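Local coordinates for S locus protein 11 (Brassica campestris, PDB 6KYW) that probably acts as the secreted, cysteine-rich pollen signal of self-incompatibility, a small defensin-like ligand recognised by a receptor of the stigma, at residues E18-L23 with H39-K44; G10-L15 with C31-M36; C2-R7 with T22-G27. All blocks are in the same frame, centred on the assembly; numbering follows the deposited sequence.

The three contacts tie one small defensin-like fold together: helix 14-20 beside an antiparallel sheet ordered 5-9, 38-43, 29-33. Along the chain the segments run 2-7, 10-15, 18-23, 22-27, 31-36 and 39-44, so contacts 1 and 2 interleave, while contacts 1 and 3 share T22 and L23. Contact 1 lies near the middle, its centre about 5 Å from that of contact 3 and about 11 Å from that of contact 2. The centres of contacts 2 and 3 are about 16 Å apart, on opposite sides of the chain's centre. With so little hydrophobic interior available in 46 residues, disulfides, hydrogen bonds and a salt bridge do much of the joining.

Contact 1: residues E18-L23 with H39-K44; sequences EKCKTL and HSCDCK
C20 of helix 14-20 and C41 of strand 38-43 form the helix-to-sheet disulfide of this defensin-like fold, the cross-link that holds the helix against the central strand of the antiparallel sheet. The covalent bond, C20 SG to C41 SG at 2.0 Å, has a left-handed twist, with chi3 at -79°. Both cysteines place SG beside the backbone N and anti to the carbonyl carbon (chi1 -67° for C20 and -84° for C41), which puts the two sulfurs within bonding distance across CA atoms of C20 and C41 that lie 5.0 Å apart. Cysteine suits the place because its short side chain can bridge backbones this close. F6 of strand 5-9 packs on C41, and C31 on C20, so the bridge is buried among neighbours.

Apolar contact continues one turn further on. L23 sends CD1 over the strand, 3.6 Å from C43 SG and 4.2 Å from C41 CB, so a single methyl spans two residues that face the same side of the strand. A branched aliphatic side chain fits here because it presents carbon to sulfur and methylene; the same methyl also lies against the carbonyl oxygen of C41. C43 SG is itself bonded to C29, which links this patch to strand 29-33.

No hydrogen bond joins the two segments; the polar pairs lie within each. S40 OG and D42 OD2, 2.6 Å apart, pair along the strand through the syn lone pair of the carboxylate, and both residues also pack against apolar side chains of a neighbouring chain of another protein. K21 and E18 form a salt bridge on the exposed side of 18-23. The chain then bends in a type I turn from C20 to L23, closed by the bond from L23 N to C20 O at 3.2 Å.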
ATOM      1  N   GLU C  18      -5.844 -17.282 -15.750  1.00 68.37           N
ATOM      2  CA  GLU C  18      -6.795 -17.776 -16.738  1.00 70.04           C
ATOM      3  C   GLU C  18      -7.985 -16.834 -16.862  1.00 69.07           C
ATOM      4  O   GLU C  18      -8.505 -16.609 -17.959  1.00 69.05           O
ATOM      5  CB  GLU C  18      -7.240 -19.194 -16.374  1.00 70.75           C
ATOM      6  CG  GLU C  18      -6.185 -20.258 -16.696  1.00 75.94           C
ATOM      7  CD  GLU C  18      -5.272 -19.863 -17.878  1.00104.74           C
ATOM      8  OE1 GLU C  18      -4.180 -19.288 -17.636  1.00 91.93           O
ATOM      9  OE2 GLU C  18      -5.636 -20.140 -19.050  1.00 95.52           O
ATOM     10  N   LYS C  19      -8.404 -16.244 -15.751  1.00 63.82           N
ATOM     11  CA  LYS C  19      -9.489 -15.278 -15.795  1.00 64.35           C
ATOM     12  C   LYS C  19      -9.104 -14.023 -16.588  1.00 66.56           C
ATOM     13  O   LYS C  19      -9.971 -13.417 -17.220  1.00 66.62           O
ATOM     14  CB  LYS C  19      -9.910 -14.938 -14.359  1.00 65.84           C
ATOM     15  CG  LYS C  19     -10.962 -13.849 -14.226  1.00 76.26           C
ATOM     16  CD  LYS C  19     -12.342 -14.413 -13.902  1.00 79.46           C
ATOM     17  CE  LYS C  19     -13.411 -13.306 -13.887  1.00 77.65           C
ATOM     18  NZ  LYS C  19     -13.737 -12.775 -15.253  1.00 78.71           N
ATOM     19  N   CYS C  20      -7.824 -13.610 -16.583  1.00 65.79           N
ATOM     20  CA  CYS C  20      -7.444 -12.435 -17.370  1.00 61.20           C
ATOM     21  C   CYS C  20      -7.736 -12.671 -18.844  1.00 66.51           C
ATOM     22  O   CYS C  20      -8.076 -11.737 -19.587  1.00 64.87           O
ATOM     23  CB  CYS C  20      -5.956 -12.103 -17.210  1.00 56.30           C
ATOM     24  SG  CYS C  20      -5.339 -11.527 -15.607  1.00 68.82           S
ATOM     25  N   LYS C  21      -7.592 -13.922 -19.283  1.00 70.56           N
ATOM     26  CA  LYS C  21      -7.789 -14.324 -20.666  1.00 70.36           C
ATOM     27  C   LYS C  21      -9.229 -14.164 -21.140  1.00 68.86           C
ATOM     28  O   LYS C  21      -9.460 -14.240 -22.344  1.00 64.66           O
ATOM     29  CB  LYS C  21      -7.351 -15.774 -20.832  1.00 72.18           C
ATOM     30  CG  LYS C  21      -7.097 -16.188 -22.248  1.00 79.88           C
ATOM     31  CD  LYS C  21      -5.999 -17.226 -22.283  1.00 87.51           C
ATOM     32  CE  LYS C  21      -4.830 -16.770 -21.434  1.00 84.54           C
ATOM     33  NZ  LYS C  21      -3.891 -17.888 -21.198  1.00102.52           N
ATOM     34  N   THR C  22     -10.192 -13.941 -20.240  1.00 65.88           N
ATOM     35  CA  THR C  22     -11.577 -13.717 -20.648  1.00 66.45           C
ATOM     36  C   THR C  22     -11.853 -12.289 -21.107  1.00 64.41           C
ATOM     37  O   THR C  22     -12.972 -11.999 -21.541  1.00 63.00           O
ATOM     38  CB  THR C  22     -12.547 -14.041 -19.494  1.00 69.60           C
ATOM     39  OG1 THR C  22     -13.868 -14.180 -20.024  1.00 96.01           O
ATOM     40  CG2 THR C  22     -12.598 -12.895 -18.457  1.00 67.81           C
ATOM     41  N   LEU C  23     -10.901 -11.371 -20.983  1.00 61.75           N
ATOM     42  CA  LEU C  23     -11.245  -9.977 -21.219  1.00 61.80           C
ATOM     43  C   LEU C  23     -11.539  -9.713 -22.692  1.00 65.21           C
ATOM     44  O   LEU C  23     -12.490  -8.993 -23.021  1.00 68.48           O
ATOM     45  CB  LEU C  23     -10.122  -9.069 -20.726  1.00 61.70           C
ATOM     46  CG  LEU C  23      -9.996  -8.875 -19.221  1.00 60.99           C
ATOM     47  CD1 LEU C  23      -8.826  -7.911 -18.943  1.00 53.83           C
ATOM     48  CD2 LEU C  23     -11.326  -8.398 -18.593  1.00 55.72           C
ATOM     49  N   HIS C  39      -3.818  -6.835  -7.248  1.00 38.83           N
ATOM     50  CA  HIS C  39      -3.364  -7.269  -8.568  1.00 42.47           C
ATOM     51  C   HIS C  39      -4.380  -6.831  -9.626  1.00 46.54           C
ATOM     52  O   HIS C  39      -5.532  -6.497  -9.314  1.00 39.84           O
ATOM     53  CB  HIS C  39      -3.154  -8.789  -8.615  1.00 39.39           C
ATOM     54  CG  HIS C  39      -4.415  -9.582  -8.461  1.00 41.13           C
ATOM     55  ND1 HIS C  39      -4.996  -9.831  -7.236  1.00 44.12           N
ATOM     56  CD2 HIS C  39      -5.207 -10.185  -9.380  1.00 41.07           C
ATOM     57  CE1 HIS C  39      -6.095 -10.545  -7.407  1.00 43.23           C
ATOM     58  NE2 HIS C  39      -6.240 -10.779  -8.698  1.00 41.22           N
ATOM     59  N   SER C  40      -3.947  -6.828 -10.891  1.00 41.86           N
ATOM     60  CA  SER C  40      -4.822  -6.453 -11.997  1.00 41.63           C
ATOM     61  C   SER C  40      -4.708  -7.419 -13.173  1.00 44.83           C
ATOM     62  O   SER C  40      -3.652  -8.006 -13.431  1.00 43.58           O
ATOM     63  CB  SER C  40      -4.527  -5.027 -12.490  1.00 40.34           C
ATOM     64  OG  SER C  40      -3.204  -4.909 -12.992  1.00 41.38           O
ATOM     65  N   CYS C  41      -5.820  -7.560 -13.895  1.00 46.42           N
ATOM     66  CA  CYS C  41      -5.872  -8.232 -15.193  1.00 48.61           C
ATOM     67  C   CYS C  41      -5.893  -7.182 -16.303  1.00 46.35           C
ATOM     68  O   CYS C  41      -6.807  -6.356 -16.361  1.00 45.54           O
ATOM     69  CB  CYS C  41      -7.110  -9.122 -15.281  1.00 48.37           C
ATOM     70  SG  CYS C  41      -6.902 -10.771 -14.543  1.00 58.75           S
ATOM     71  N   ASP C  42      -4.883  -7.190 -17.163  1.00 43.58           N
ATOM     72  CA  ASP C  42      -4.825  -6.232 -18.263  1.00 46.10           C
ATOM     73  C   ASP C  42      -4.348  -6.944 -19.523  1.00 53.67           C
ATOM     74  O   ASP C  42      -3.772  -8.033 -19.471  1.00 49.70           O
ATOM     75  CB  ASP C  42      -3.893  -5.050 -17.963  1.00 44.58           C
ATOM     76  CG  ASP C  42      -4.129  -4.461 -16.588  1.00 51.03           C
ATOM     77  OD1 ASP C  42      -4.866  -3.454 -16.479  1.00 55.98           O
ATOM     78  OD2 ASP C  42      -3.585  -5.015 -15.607  1.00 54.64           O
ATOM     79  N   CYS C  43      -4.570  -6.303 -20.666  1.00 55.40           N
ATOM     80  CA  CYS C  43      -4.267  -6.911 -21.951  1.00 52.75           C
ATOM     81  C   CYS C  43      -3.351  -5.998 -22.740  1.00 49.70           C
ATOM     82  O   CYS C  43      -3.691  -4.837 -22.990  1.00 55.49           O
ATOM     83  CB  CYS C  43      -5.548  -7.209 -22.722  1.00 55.42           C
ATOM     84  SG  CYS C  43      -6.657  -8.305 -21.774  1.00 61.85           S
ATOM     85  N   LYS C  44      -2.204  -6.533 -23.130  1.00 46.07           N
ATOM     86  CA  LYS C  44      -1.244  -5.871 -24.002  1.00 53.15           C
ATOM     87  C   LYS C  44      -1.593  -6.009 -25.491  1.00 57.46           C
ATOM     88  O   LYS C  44      -1.044  -5.277 -26.316  1.00 53.43           O
ATOM     89  CB  LYS C  44       0.145  -6.446 -23.697  1.00 55.56           C
ATOM     90  CG  LYS C  44       1.274  -6.059 -24.602  1.00 67.40           C
ATOM     91  CD  LYS C  44       2.456  -6.988 -24.362  1.00 68.26           C
ATOM     92  CE  LYS C  44       2.005  -8.449 -24.239  1.00 68.01           C
ATOM     93  NZ  LYS C  44       3.172  -9.385 -24.260  1.00 72.36           N
TER

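Contact 2: residues G10-L15 with C31-M36; sequences GKCTTL and CSDSKM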
ATOM      1  N   GLY C  10      -5.337  -8.795  -3.129  1.00 38.12           N
ATOM      2  CA  GLY C  10      -4.604 -10.029  -3.036  1.00 35.19           C
ATOM      3  C   GLY C  10      -3.617 -10.188  -4.159  1.00 39.21           C
ATOM      4  O   GLY C  10      -3.421  -9.307  -5.003  1.00 42.97           O
ATOM      5  N   LYS C  11      -2.979 -11.349  -4.157  1.00 47.44           N
ATOM      6  CA  LYS C  11      -1.932 -11.641  -5.125  1.00 51.50           C
ATOM      7  C   LYS C  11      -2.475 -12.378  -6.347  1.00 48.11           C
ATOM      8  O   LYS C  11      -3.523 -13.035  -6.303  1.00 47.20           O
ATOM      9  CB  LYS C  11      -0.825 -12.456  -4.461  1.00 51.94           C
ATOM     10  CG  LYS C  11       0.277 -11.570  -3.918  1.00 51.85           C
ATOM     11  CD  LYS C  11       1.133 -12.301  -2.953  1.00 56.95           C
ATOM     12  CE  LYS C  11       2.579 -12.180  -3.376  1.00 67.43           C
ATOM     13  NZ  LYS C  11       2.774 -12.582  -4.794  1.00 63.39           N
ATOM     14  N   CYS C  12      -1.749 -12.240  -7.455  1.00 49.46           N
ATOM     15  CA  CYS C  12      -2.043 -13.021  -8.653  1.00 50.77           C
ATOM     16  C   CYS C  12      -1.955 -14.514  -8.370  1.00 55.71           C
ATOM     17  O   CYS C  12      -1.038 -14.980  -7.690  1.00 63.82           O
ATOM     18  CB  CYS C  12      -1.064 -12.671  -9.775  1.00 50.47           C
ATOM     19  SG  CYS C  12      -1.500 -11.181 -10.728  1.00 82.86           S
ATOM     20  N   THR C  13      -2.906 -15.268  -8.913  1.00 57.67           N
ATOM     21  CA  THR C  13      -2.897 -16.724  -8.885  1.00 59.68           C
ATOM     22  C   THR C  13      -2.963 -17.260 -10.313  1.00 67.22           C
ATOM     23  O   THR C  13      -3.241 -16.521 -11.260  1.00 65.86           O
ATOM     24  CB  THR C  13      -4.066 -17.261  -8.054  1.00 58.98           C
ATOM     25  OG1 THR C  13      -5.286 -17.162  -8.799  1.00 58.08           O
ATOM     26  CG2 THR C  13      -4.200 -16.465  -6.782  1.00 54.96           C
ATOM     27  N   THR C  14      -2.699 -18.564 -10.483  1.00 70.42           N
ATOM     28  CA  THR C  14      -2.800 -19.123 -11.830  1.00 64.02           C
ATOM     29  C   THR C  14      -4.244 -19.135 -12.311  1.00 63.77           C
ATOM     30  O   THR C  14      -4.494 -18.941 -13.507  1.00 69.13           O
ATOM     31  CB  THR C  14      -2.199 -20.540 -11.911  1.00 64.61           C
ATOM     32  OG1 THR C  14      -2.718 -21.353 -10.854  1.00 69.98           O
ATOM     33  CG2 THR C  14      -0.642 -20.508 -11.847  1.00 60.47           C
ATOM     34  N   LEU C  15      -5.211 -19.340 -11.411  1.00 61.60           N
ATOM     35  CA  LEU C  15      -6.605 -19.277 -11.841  1.00 64.21           C
ATOM     36  C   LEU C  15      -7.006 -17.872 -12.242  1.00 65.97           C
ATOM     37  O   LEU C  15      -7.837 -17.699 -13.141  1.00 64.62           O
ATOM     38  CB  LEU C  15      -7.556 -19.780 -10.757  1.00 67.41           C
ATOM     39  CG  LEU C  15      -7.353 -21.196 -10.237  1.00 80.82           C
ATOM     40  CD1 LEU C  15      -8.405 -21.529  -9.175  1.00 78.59           C
ATOM     41  CD2 LEU C  15      -7.388 -22.188 -11.398  1.00 71.66           C
ATOM     42  N   CYS C  31      -1.908 -11.220 -15.721  1.00 59.80           N
ATOM     43  CA  CYS C  31      -2.101 -10.766 -14.355  1.00 54.90           C
ATOM     44  C   CYS C  31      -0.819 -10.078 -13.884  1.00 54.39           C
ATOM     45  O   CYS C  31       0.278 -10.587 -14.121  1.00 55.86           O
ATOM     46  CB  CYS C  31      -2.443 -11.979 -13.487  1.00 56.17           C
ATOM     47  SG  CYS C  31      -3.154 -11.663 -11.878  1.00 78.69           S
ATOM     48  N   SER C  32      -0.956  -8.905 -13.265  1.00 51.16           N
ATOM     49  CA  SER C  32       0.182  -8.152 -12.741  1.00 51.02           C
ATOM     50  C   SER C  32      -0.033  -7.886 -11.255  1.00 52.03           C
ATOM     51  O   SER C  32      -1.014  -7.233 -10.882  1.00 52.26           O
ATOM     52  CB  SER C  32       0.355  -6.818 -13.476  1.00 47.99           C
ATOM     53  OG  SER C  32       0.595  -7.005 -14.848  1.00 50.16           O
ATOM     54  N   ASP C  33       0.875  -8.386 -10.412  1.00 51.29           N
ATOM     55  CA  ASP C  33       0.866  -8.043  -8.993  1.00 47.06           C
ATOM     56  C   ASP C  33       1.237  -6.572  -8.830  1.00 42.30           C
ATOM     57  O   ASP C  33       2.058  -6.038  -9.575  1.00 46.14           O
ATOM     58  CB  ASP C  33       1.873  -8.909  -8.204  1.00 48.75           C
ATOM     59  CG  ASP C  33       1.345 -10.305  -7.866  1.00 52.20           C
ATOM     60  OD1 ASP C  33       0.178 -10.462  -7.427  1.00 51.27           O
ATOM     61  OD2 ASP C  33       2.126 -11.257  -8.039  1.00 60.91           O
ATOM     62  N   SER C  34       0.669  -5.926  -7.816  1.00 38.99           N
ATOM     63  CA  SER C  34       0.787  -4.477  -7.701  1.00 41.14           C
ATOM     64  C   SER C  34       0.972  -4.092  -6.234  1.00 41.15           C
ATOM     65  O   SER C  34       1.064  -4.945  -5.353  1.00 41.29           O
ATOM     66  CB  SER C  34      -0.440  -3.794  -8.323  1.00 38.21           C
ATOM     67  OG  SER C  34      -0.301  -2.380  -8.258  1.00 49.48           O
ATOM     68  N   LYS C  35       0.994  -2.786  -5.968  1.00 43.94           N
ATOM     69  CA  LYS C  35       1.197  -2.277  -4.620  1.00 38.93           C
ATOM     70  C   LYS C  35      -0.098  -2.297  -3.821  1.00 40.91           C
ATOM     71  O   LYS C  35      -1.202  -2.408  -4.372  1.00 39.02           O
ATOM     72  CB  LYS C  35       1.738  -0.846  -4.647  1.00 41.73           C
ATOM     73  CG  LYS C  35       1.040   0.085  -5.591  1.00 35.68           C
ATOM     74  CD  LYS C  35       1.556   1.478  -5.427  1.00 33.66           C
ATOM     75  CE  LYS C  35       3.023   1.682  -5.922  1.00 35.16           C
ATOM     76  NZ  LYS C  35       3.502   0.900  -7.105  1.00 46.29           N
ATOM     77  N   MET C  36       0.061  -2.148  -2.497  1.00 37.23           N
ATOM     78  CA  MET C  36      -1.042  -2.151  -1.522  1.00 35.20           C
ATOM     79  C   MET C  36      -1.809  -3.468  -1.507  1.00 38.08           C
ATOM     80  O   MET C  36      -2.997  -3.485  -1.182  1.00 39.43           O
ATOM     81  CB  MET C  36      -2.017  -0.987  -1.753  1.00 47.43           C
ATOM     82  CG  MET C  36      -1.337   0.358  -1.936  1.00 44.91           C
ATOM     83  SD  MET C  36      -2.336   1.721  -1.490  1.00107.36           S
ATOM     84  CE  MET C  36      -1.430   2.910  -2.418  1.00 46.49           C
TER
HETATM   85  O   HOH W   1       1.547 -13.933  -7.234  1.00 52.60           O
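D33 of segment 31-36 takes the backbone N-H of C12, one carboxylate serving main chain, side chain and water together. The bond from C12 N to D33 OD1 is 2.6 Å long and almost straight (176°), arriving on the syn side but 19° out of the carboxylate plane. The other oxygen, OD2, faces the ammonium: D33 OD2 makes a salt bridge of 3.6 Å with K11 NZ, whose chain bends at chi3 and chi4 to bring the ammonium there. A water closes the ring: it donates to D33 OD2 at 2.9 Å and to C12 O at 2.8 Å, and accepts a weak bond from K11 NZ. Both the N-H and the carbonyl of C12 are thus satisfied, although this loop residue has no strand partner in 31-36. The neighbouring acceptor G10 O is taken by H39 ND1 of the central strand.

Putting an alanine at D33 would probably leave C12 N without this acceptor, take the carboxylate from K11 and cost the water one of its three partners.

Next to this network, the disulfide from C12 SG to C31 SG (2.1 Å) supplies the covalent link. C31 has SG anti to the backbone N, chi1 -164°, which carries the sulfur across to the loop. E17 accepts from C31 N, and T13 OG1 caps E16 N at the start of the helix. A disulfide from the segment leading into the helix to an edge strand, with one carboxylate taking a loop N-H and another a strand N-H, is in keeping with the cysteine-stabilised defensin-like fold.

Contact 3: residues C2-R7 with T22-G27; sequences CTRGFR and TLYPRG
Y24, R4 and L23 supply most of the buried surface here, where the N-terminal segment 2-7 crosses the loop after helix 14-20. The Y24 ring lies between R4 and C2. On one face R4 CD makes a CH-pi contact, 4.1 Å from the ring centroid, and the guanidinium lies near-parallel over the CD1-CE1 edge, 13° between planes, with R4 NH1 3.4 Å from Y24 CD1. Above the other face, C2 SG stands at a distance in a sulfur-aromatic contact; this cysteine is bonded to C46.

Both ends of R4 are held. Its backbone N donates to Y24 OH at 3.0 Å in a nearly straight bond (170°), while the extended chain takes R4 NH1 to L23 O at 2.7 Å, in the carbonyl plane. Arginine suits the place: it spans the ring and ends in N-H donors that reach L23 O.

The L23 side chain turns to G5 and F6: CD1 rests against G5 CA at 3.5 Å, and CD2 meets the edge of the F6 ring. Since the aromatic face is matched by aliphatic carbon and the hydroxyl and carbonyl by N-H groups, the loop is probably held in position and orientation without any disulfide joining the two segments.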
ATOM      1  N   CYS C   2      -5.737  -1.519 -25.472  1.00 71.30           N
ATOM      2  CA  CYS C   2      -6.843  -2.333 -24.985  1.00 65.03           C
ATOM      3  C   CYS C   2      -7.108  -1.935 -23.546  1.00 62.85           C
ATOM      4  O   CYS C   2      -6.224  -2.064 -22.691  1.00 61.69           O
ATOM      5  CB  CYS C   2      -6.494  -3.821 -25.030  1.00 60.71           C
ATOM      6  SG  CYS C   2      -5.590  -4.318 -26.513  1.00 77.40           S
ATOM      7  N   THR C   3      -8.325  -1.501 -23.263  1.00 59.07           N
ATOM      8  CA  THR C   3      -8.563  -0.854 -21.988  1.00 57.65           C
ATOM      9  C   THR C   3      -9.298  -1.728 -20.999  1.00 53.01           C
ATOM     10  O   THR C   3      -9.398  -1.346 -19.833  1.00 55.30           O
ATOM     11  CB  THR C   3      -9.351   0.441 -22.187  1.00 54.39           C
ATOM     12  OG1 THR C   3     -10.515   0.184 -22.981  1.00 56.72           O
ATOM     13  CG2 THR C   3      -8.488   1.465 -22.863  1.00 56.30           C
ATOM     14  N   ARG C   4      -9.820  -2.868 -21.428  1.00 50.04           N
ATOM     15  CA  ARG C   4     -10.524  -3.749 -20.516  1.00 48.31           C
ATOM     16  C   ARG C   4      -9.572  -4.283 -19.463  1.00 50.16           C
ATOM     17  O   ARG C   4      -8.417  -4.611 -19.753  1.00 50.67           O
ATOM     18  CB  ARG C   4     -11.155  -4.906 -21.282  1.00 56.42           C
ATOM     19  CG  ARG C   4     -12.155  -4.463 -22.322  1.00 60.93           C
ATOM     20  CD  ARG C   4     -13.102  -5.584 -22.672  1.00 66.55           C
ATOM     21  NE  ARG C   4     -13.906  -5.238 -23.839  1.00 80.17           N
ATOM     22  CZ  ARG C   4     -14.173  -6.079 -24.833  1.00 82.08           C
ATOM     23  NH1 ARG C   4     -13.695  -7.322 -24.807  1.00 68.74           N
ATOM     24  NH2 ARG C   4     -14.916  -5.678 -25.855  1.00 75.41           N
ATOM     25  N   GLY C   5     -10.068  -4.355 -18.236  1.00 48.61           N
ATOM     26  CA  GLY C   5      -9.315  -4.917 -17.137  1.00 47.09           C
ATOM     27  C   GLY C   5     -10.026  -4.653 -15.828  1.00 46.90           C
ATOM     28  O   GLY C   5     -11.038  -3.950 -15.774  1.00 44.62           O
ATOM     29  N   PHE C   6      -9.473  -5.227 -14.766  1.00 45.58           N
ATOM     30  CA  PHE C   6     -10.011  -4.998 -13.432  1.00 43.84           C
ATOM     31  C   PHE C   6      -8.886  -5.148 -12.423  1.00 40.93           C
ATOM     32  O   PHE C   6      -7.790  -5.614 -12.748  1.00 40.68           O
ATOM     33  CB  PHE C   6     -11.147  -5.968 -13.121  1.00 42.45           C
ATOM     34  CG  PHE C   6     -10.769  -7.406 -13.303  1.00 48.71           C
ATOM     35  CD1 PHE C   6     -10.162  -8.116 -12.275  1.00 48.20           C
ATOM     36  CD2 PHE C   6     -10.988  -8.046 -14.513  1.00 49.46           C
ATOM     37  CE1 PHE C   6      -9.804  -9.454 -12.446  1.00 59.29           C
ATOM     38  CE2 PHE C   6     -10.639  -9.378 -14.687  1.00 60.78           C
ATOM     39  CZ  PHE C   6     -10.050 -10.088 -13.648  1.00 55.28           C
ATOM     40  N   ARG C   7      -9.186  -4.776 -11.181  1.00 36.82           N
ATOM     41  CA  ARG C   7      -8.249  -4.875 -10.073  1.00 33.43           C
ATOM     42  C   ARG C   7      -8.928  -5.564  -8.899  1.00 31.97           C
ATOM     43  O   ARG C   7     -10.142  -5.446  -8.713  1.00 34.10           O
ATOM     44  CB  ARG C   7      -7.736  -3.502  -9.660  1.00 33.47           C
ATOM     45  CG  ARG C   7      -6.657  -3.539  -8.591  1.00 34.81           C
ATOM     46  CD  ARG C   7      -6.183  -2.157  -8.291  1.00 32.88           C
ATOM     47  NE  ARG C   7      -5.580  -1.573  -9.476  1.00 39.44           N
ATOM     48  CZ  ARG C   7      -4.414  -1.956  -9.993  1.00 37.32           C
ATOM     49  NH1 ARG C   7      -3.702  -2.910  -9.419  1.00 35.80           N
ATOM     50  NH2 ARG C   7      -3.953  -1.375 -11.085  1.00 38.20           N
ATOM     51  N   THR C  22     -10.192 -13.941 -20.240  1.00 65.88           N
ATOM     52  CA  THR C  22     -11.577 -13.717 -20.648  1.00 66.45           C
ATOM     53  C   THR C  22     -11.853 -12.289 -21.107  1.00 64.41           C
ATOM     54  O   THR C  22     -12.972 -11.999 -21.541  1.00 63.00           O
ATOM     55  CB  THR C  22     -12.547 -14.041 -19.494  1.00 69.60           C
ATOM     56  OG1 THR C  22     -13.868 -14.180 -20.024  1.00 96.01           O
ATOM     57  CG2 THR C  22     -12.598 -12.895 -18.457  1.00 67.81           C
ATOM     58  N   LEU C  23     -10.901 -11.371 -20.983  1.00 61.75           N
ATOM     59  CA  LEU C  23     -11.245  -9.977 -21.219  1.00 61.80           C
ATOM     60  C   LEU C  23     -11.539  -9.713 -22.692  1.00 65.21           C
ATOM     61  O   LEU C  23     -12.490  -8.993 -23.021  1.00 68.48           O
ATOM     62  CB  LEU C  23     -10.122  -9.069 -20.726  1.00 61.70           C
ATOM     63  CG  LEU C  23      -9.996  -8.875 -19.221  1.00 60.99           C
ATOM     64  CD1 LEU C  23      -8.826  -7.911 -18.943  1.00 53.83           C
ATOM     65  CD2 LEU C  23     -11.326  -8.398 -18.593  1.00 55.72           C
ATOM     66  N   TYR C  24     -10.722 -10.268 -23.586  1.00 61.97           N
ATOM     67  CA  TYR C  24     -10.844 -10.191 -25.033  1.00 56.61           C
ATOM     68  C   TYR C  24     -10.757 -11.600 -25.598  1.00 57.66           C
ATOM     69  O   TYR C  24     -10.153 -12.482 -24.985  1.00 60.37           O
ATOM     70  CB  TYR C  24      -9.733  -9.327 -25.657  1.00 59.49           C
ATOM     71  CG  TYR C  24      -9.766  -7.850 -25.299  1.00 64.16           C
ATOM     72  CD1 TYR C  24     -10.569  -6.959 -26.002  1.00 62.41           C
ATOM     73  CD2 TYR C  24      -8.979  -7.347 -24.269  1.00 61.82           C
ATOM     74  CE1 TYR C  24     -10.608  -5.625 -25.684  1.00 63.84           C
ATOM     75  CE2 TYR C  24      -9.002  -6.002 -23.938  1.00 60.43           C
ATOM     76  CZ  TYR C  24      -9.818  -5.139 -24.652  1.00 68.35           C
ATOM     77  OH  TYR C  24      -9.847  -3.790 -24.334  1.00 61.14           O
ATOM     78  N   PRO C  25     -11.375 -11.853 -26.747  1.00 59.88           N
ATOM     79  CA  PRO C  25     -11.268 -13.195 -27.344  1.00 57.07           C
ATOM     80  C   PRO C  25      -9.999 -13.400 -28.146  1.00 50.92           C
ATOM     81  O   PRO C  25      -9.662 -14.553 -28.451  1.00 54.10           O
ATOM     82  CB  PRO C  25     -12.514 -13.285 -28.229  1.00 59.72           C
ATOM     83  CG  PRO C  25     -12.850 -11.863 -28.544  1.00 51.07           C
ATOM     84  CD  PRO C  25     -12.411 -11.024 -27.387  1.00 61.71           C
ATOM     85  N   ARG C  26      -9.293 -12.324 -28.486  1.00 50.66           N
ATOM     86  CA  ARG C  26      -7.955 -12.349 -29.057  1.00 56.61           C
ATOM     87  C   ARG C  26      -7.016 -11.575 -28.135  1.00 59.58           C
ATOM     88  O   ARG C  26      -7.457 -10.797 -27.283  1.00 54.52           O
ATOM     89  CB  ARG C  26      -7.921 -11.710 -30.460  1.00 58.88           C
ATOM     90  CG  ARG C  26      -9.221 -11.841 -31.235  1.00 59.70           C
ATOM     91  CD  ARG C  26      -9.124 -11.395 -32.693  1.00 64.05           C
ATOM     92  NE  ARG C  26      -9.037  -9.937 -32.872  1.00 89.24           N
ATOM     93  CZ  ARG C  26     -10.085  -9.115 -32.953  1.00 67.80           C
ATOM     94  NH1 ARG C  26     -11.323  -9.586 -32.836  1.00 67.40           N
ATOM     95  NH2 ARG C  26      -9.893  -7.812 -33.129  1.00 63.42           N
ATOM     96  N   GLY C  27      -5.714 -11.779 -28.323  1.00 58.64           N
ATOM     97  CA  GLY C  27      -4.703 -10.932 -27.713  1.00 57.85           C
ATOM     98  C   GLY C  27      -4.087 -11.526 -26.460  1.00 59.25           C
ATOM     99  O   GLY C  27      -4.485 -12.584 -25.953  1.00 50.28           O
TER